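Local structure of VP4 CORE protein (Bluetongue virus, 2JHP) at residues P158-I166 and T359-M369. The protein caps viral RNA as a multifunctional enzyme and forms part of the inner capsid of bluetongue virus. Numbering follows the deposited sequence.
Sequences PLYMEYAEI and TKVVSRDVRKM
The sulfur of Met-369 lies beside the carbonyl oxygen of Leu-159, O to SD 3.8 Å, a packing contact where the 158-166 loop meets the helix that continues strand 359-362. Tyr-160 carries most of the contact. Its CG stands anti to the backbone N (chi1 -174°), which sends the ring across to the strand-helix junction. Val-366 lays CG2, one methyl of its branched side chain, over one ring face, a CH-pi contact 4.3 Å from the Tyr-160 centroid, while Met-369, bent at its thioether, brings CE to 3.6 Å from Tyr-160 CB. At the far end, compact, branched Val-361 sets CB 3.6 Å from Tyr-160 CE2. Tyrosine suits this place because its phenol reaches past these apolar groups to the backbone: Val-362 N donates to Tyr-160 OH at 3.1 Å and 156°, and the hydroxyl gives a weak bond to Lys-360 O, which lies in the ring plane at its edge. Beyond it, Met-161 CA lies 4.3 Å from Thr-359 CG2, a looser contact. Ile-166, poorly ordered, crosses Met-369 at about a right angle, its longer branch bringing CD1 to 3.4 Å from Met-369 CG; flexible methionine can serve both it and Tyr-160.

The Tyr-160 backbone bonds to Leu-323 on strand 322-324, an outer strand of a sheet with the 3-2-1-4-5-7-6 order of class I methyltransferases. The chemistry implies a largely apolar fastening of the loop between strand 149-152 and helix 178-186, with one phenol, accepting from Val-362 and weakly donating to Lys-360, tying it to the strand-helix junction.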
loop_
_atom_site.group_PDB
_atom_site.type_symbol
_atom_site.label_atom_id
_atom_site.label_comp_id
_atom_site.label_asym_id
_atom_site.label_seq_id
_atom_site.Cartn_x
_atom_site.Cartn_y
_atom_site.Cartn_z
ATOM N N PRO A 158 12.682 -16.149 9.820
ATOM C CA PRO A 158 13.460 -17.116 10.591
ATOM C C PRO A 158 14.052 -16.490 11.843
ATOM O O PRO A 158 14.752 -15.485 11.755
ATOM C CB PRO A 158 14.601 -17.480 9.643
ATOM C CG PRO A 158 14.066 -17.222 8.295
ATOM C CD PRO A 158 13.098 -16.104 8.408
ATOM N N LEU A 159 13.777 -17.088 12.997
ATOM C CA LEU A 159 14.285 -16.597 14.271
ATOM C C LEU A 159 14.801 -17.744 15.108
ATOM O O LEU A 159 14.667 -18.907 14.727
ATOM C CB LEU A 159 13.174 -15.909 15.058
ATOM C CG LEU A 159 12.290 -14.949 14.289
ATOM C CD1 LEU A 159 10.983 -14.640 15.066
ATOM C CD2 LEU A 159 13.045 -13.652 13.952
ATOM N N TYR A 160 15.383 -17.392 16.253
ATOM C CA TYR A 160 15.770 -18.345 17.278
ATOM C C TYR A 160 15.565 -17.774 18.680
ATOM O O TYR A 160 16.055 -16.684 18.997
ATOM C CB TYR A 160 17.230 -18.761 17.118
ATOM C CG TYR A 160 17.642 -19.865 18.073
ATOM C CD1 TYR A 160 17.614 -21.201 17.676
ATOM C CD2 TYR A 160 18.057 -19.575 19.370
ATOM C CE1 TYR A 160 17.990 -22.217 18.541
ATOM C CE2 TYR A 160 18.430 -20.582 20.240
ATOM C CZ TYR A 160 18.397 -21.906 19.821
ATOM O OH TYR A 160 18.766 -22.918 20.684
ATOM N N MET A 161 14.816 -18.519 19.496
ATOM C CA MET A 161 14.832 -18.387 20.958
ATOM C C MET A 161 14.550 -19.757 21.593
ATOM O O MET A 161 14.872 -20.810 21.006
ATOM C CB MET A 161 13.836 -17.336 21.496
ATOM C CG MET A 161 13.191 -16.404 20.481
ATOM S SD MET A 161 11.434 -16.742 20.256
ATOM C CE MET A 161 10.686 -15.617 21.442
ATOM N N GLU A 162 13.943 -19.714 22.790
ATOM C CA GLU A 162 13.601 -20.903 23.602
ATOM C C GLU A 162 13.890 -22.377 23.201
ATOM O O GLU A 162 14.943 -22.869 23.609
ATOM C CB GLU A 162 12.287 -20.712 24.411
ATOM C CG GLU A 162 12.245 -21.547 25.695
ATOM C CD GLU A 162 11.663 -20.798 26.891
ATOM O OE1 GLU A 162 11.396 -21.460 27.923
ATOM O OE2 GLU A 162 11.480 -19.556 26.810
ATOM N N TYR A 163 13.058 -23.126 22.451
ATOM C CA TYR A 163 11.980 -22.773 21.483
ATOM C C TYR A 163 12.242 -23.460 20.130
ATOM O O TYR A 163 11.913 -24.658 19.974
ATOM C CB TYR A 163 11.712 -21.270 21.325
ATOM N N ALA A 164 12.850 -22.712 19.174
ATOM C CA ALA A 164 13.258 -23.243 17.855
ATOM C C ALA A 164 12.097 -23.730 16.961
ATOM O O ALA A 164 11.082 -24.267 17.449
ATOM C CB ALA A 164 14.348 -24.360 18.004
ATOM N N GLU A 165 12.263 -23.548 15.649
ATOM C CA GLU A 165 11.239 -23.942 14.671
ATOM C C GLU A 165 11.832 -24.391 13.329
ATOM O O GLU A 165 11.426 -25.421 12.778
ATOM C CB GLU A 165 10.254 -22.788 14.446
ATOM C CG GLU A 165 9.004 -23.174 13.662
ATOM C CD GLU A 165 8.213 -21.972 13.182
ATOM O OE1 GLU A 165 7.068 -22.167 12.717
ATOM O OE2 GLU A 165 8.735 -20.836 13.266
ATOM N N ILE A 166 12.790 -23.600 12.838
ATOM C CA ILE A 166 13.443 -23.740 11.515
ATOM C C ILE A 166 13.368 -25.111 10.803
ATOM O O ILE A 166 13.642 -26.148 11.414
ATOM C CB ILE A 166 14.907 -23.209 11.565
ATOM C CG1 ILE A 166 15.626 -23.752 12.817
ATOM C CG2 ILE A 166 14.914 -21.679 11.463
ATOM C CD1 ILE A 166 16.449 -22.740 13.610
ATOM N N THR A 359 19.448 -16.874 27.254
ATOM C CA THR A 359 18.939 -17.872 26.324
ATOM C C THR A 359 19.963 -18.984 26.106
ATOM O O THR A 359 21.160 -18.723 25.944
ATOM C CB THR A 359 18.586 -17.224 24.954
ATOM O OG1 THR A 359 17.796 -16.044 25.156
ATOM C CG2 THR A 359 17.810 -18.190 24.078
ATOM N N LYS A 360 19.480 -20.222 26.112
ATOM C CA LYS A 360 20.298 -21.370 25.737
ATOM C C LYS A 360 20.214 -21.515 24.230
ATOM O O LYS A 360 19.143 -21.341 23.648
ATOM C CB LYS A 360 19.803 -22.652 26.418
ATOM C CG LYS A 360 20.764 -23.835 26.303
ATOM C CD LYS A 360 20.186 -25.113 26.903
ATOM C CE LYS A 360 19.404 -25.934 25.875
ATOM N NZ LYS A 360 19.330 -27.382 26.259
ATOM N N VAL A 361 21.342 -21.832 23.603
ATOM C CA VAL A 361 21.387 -22.020 22.152
ATOM C C VAL A 361 22.191 -23.260 21.742
ATOM O O VAL A 361 23.341 -23.437 22.154
ATOM C CB VAL A 361 21.847 -20.717 21.405
ATOM C CG1 VAL A 361 22.780 -19.880 22.266
ATOM C CG2 VAL A 361 22.474 -21.027 20.055
ATOM N N VAL A 362 21.559 -24.126 20.951
ATOM C CA VAL A 362 22.232 -25.298 20.395
ATOM C C VAL A 362 22.872 -24.916 19.070
ATOM O O VAL A 362 22.176 -24.591 18.105
ATOM C CB VAL A 362 21.286 -26.514 20.168
ATOM C CG1 VAL A 362 22.082 -27.821 20.261
ATOM C CG2 VAL A 362 20.130 -26.540 21.176
ATOM N N SER A 363 24.202 -24.956 19.042
ATOM C CA SER A 363 24.989 -24.630 17.856
ATOM C C SER A 363 24.404 -25.217 16.577
ATOM O O SER A 363 24.230 -24.502 15.594
ATOM C CB SER A 363 26.434 -25.097 18.033
ATOM O OG SER A 363 27.034 -24.446 19.137
ATOM N N ARG A 364 24.084 -26.509 16.619
ATOM C CA ARG A 364 23.558 -27.267 15.481
ATOM C C ARG A 364 22.351 -26.626 14.774
ATOM O O ARG A 364 22.267 -26.657 13.541
ATOM C CB ARG A 364 23.201 -28.681 15.944
ATOM C CG ARG A 364 22.282 -29.452 15.005
ATOM C CD ARG A 364 21.560 -30.601 15.724
ATOM N NE ARG A 364 22.475 -31.643 16.186
ATOM C CZ ARG A 364 22.933 -31.767 17.431
ATOM N NH1 ARG A 364 22.563 -30.915 18.386
ATOM N NH2 ARG A 364 23.763 -32.767 17.725
ATOM N N ASP A 365 21.420 -26.067 15.546
ATOM C CA ASP A 365 20.197 -25.501 14.987
ATOM C C ASP A 365 20.449 -24.078 14.504
ATOM O O ASP A 365 19.766 -23.558 13.605
ATOM C CB ASP A 365 19.084 -25.521 16.031
ATOM C CG ASP A 365 18.716 -26.925 16.454
ATOM O OD1 ASP A 365 18.238 -27.706 15.601
ATOM O OD2 ASP A 365 18.908 -27.243 17.645
ATOM N N VAL A 366 21.444 -23.459 15.124
ATOM C CA VAL A 366 21.906 -22.144 14.746
ATOM C C VAL A 366 22.904 -22.276 13.576
ATOM O O VAL A 366 23.176 -21.322 12.852
ATOM C CB VAL A 366 22.435 -21.408 16.012
ATOM C CG1 VAL A 366 23.824 -20.855 15.818
ATOM C CG2 VAL A 366 21.447 -20.310 16.445
ATOM N N ARG A 367 23.402 -23.492 13.380
ATOM C CA ARG A 367 24.271 -23.832 12.255
ATOM C C ARG A 367 23.428 -24.040 10.996
ATOM O O ARG A 367 23.822 -23.626 9.906
ATOM C CB ARG A 367 25.072 -25.092 12.588
ATOM C CG ARG A 367 26.368 -25.281 11.827
ATOM C CD ARG A 367 27.503 -25.651 12.787
ATOM N NE ARG A 367 27.962 -24.462 13.512
ATOM C CZ ARG A 367 28.781 -24.475 14.567
ATOM N NH1 ARG A 367 29.249 -25.624 15.067
ATOM N NH2 ARG A 367 29.128 -23.322 15.130
ATOM N N LYS A 368 22.266 -24.677 11.165
ATOM C CA LYS A 368 21.313 -24.881 10.075
ATOM C C LYS A 368 20.820 -23.567 9.495
ATOM O O LYS A 368 20.695 -23.436 8.276
ATOM C CB LYS A 368 20.103 -25.704 10.531
ATOM C CG LYS A 368 19.987 -27.086 9.887
ATOM C CD LYS A 368 19.420 -27.042 8.455
ATOM C CE LYS A 368 19.691 -28.352 7.712
ATOM N NZ LYS A 368 19.165 -28.348 6.320
ATOM N N MET A 369 20.532 -22.600 10.362
ATOM C CA MET A 369 19.983 -21.330 9.903
ATOM C C MET A 369 20.862 -20.714 8.813
ATOM O O MET A 369 20.369 -20.376 7.730
ATOM C CB MET A 369 19.782 -20.356 11.069
ATOM C CG MET A 369 18.576 -20.664 11.929
ATOM S SD MET A 369 17.975 -19.225 12.835
ATOM C CE MET A 369 19.170 -19.102 14.152
#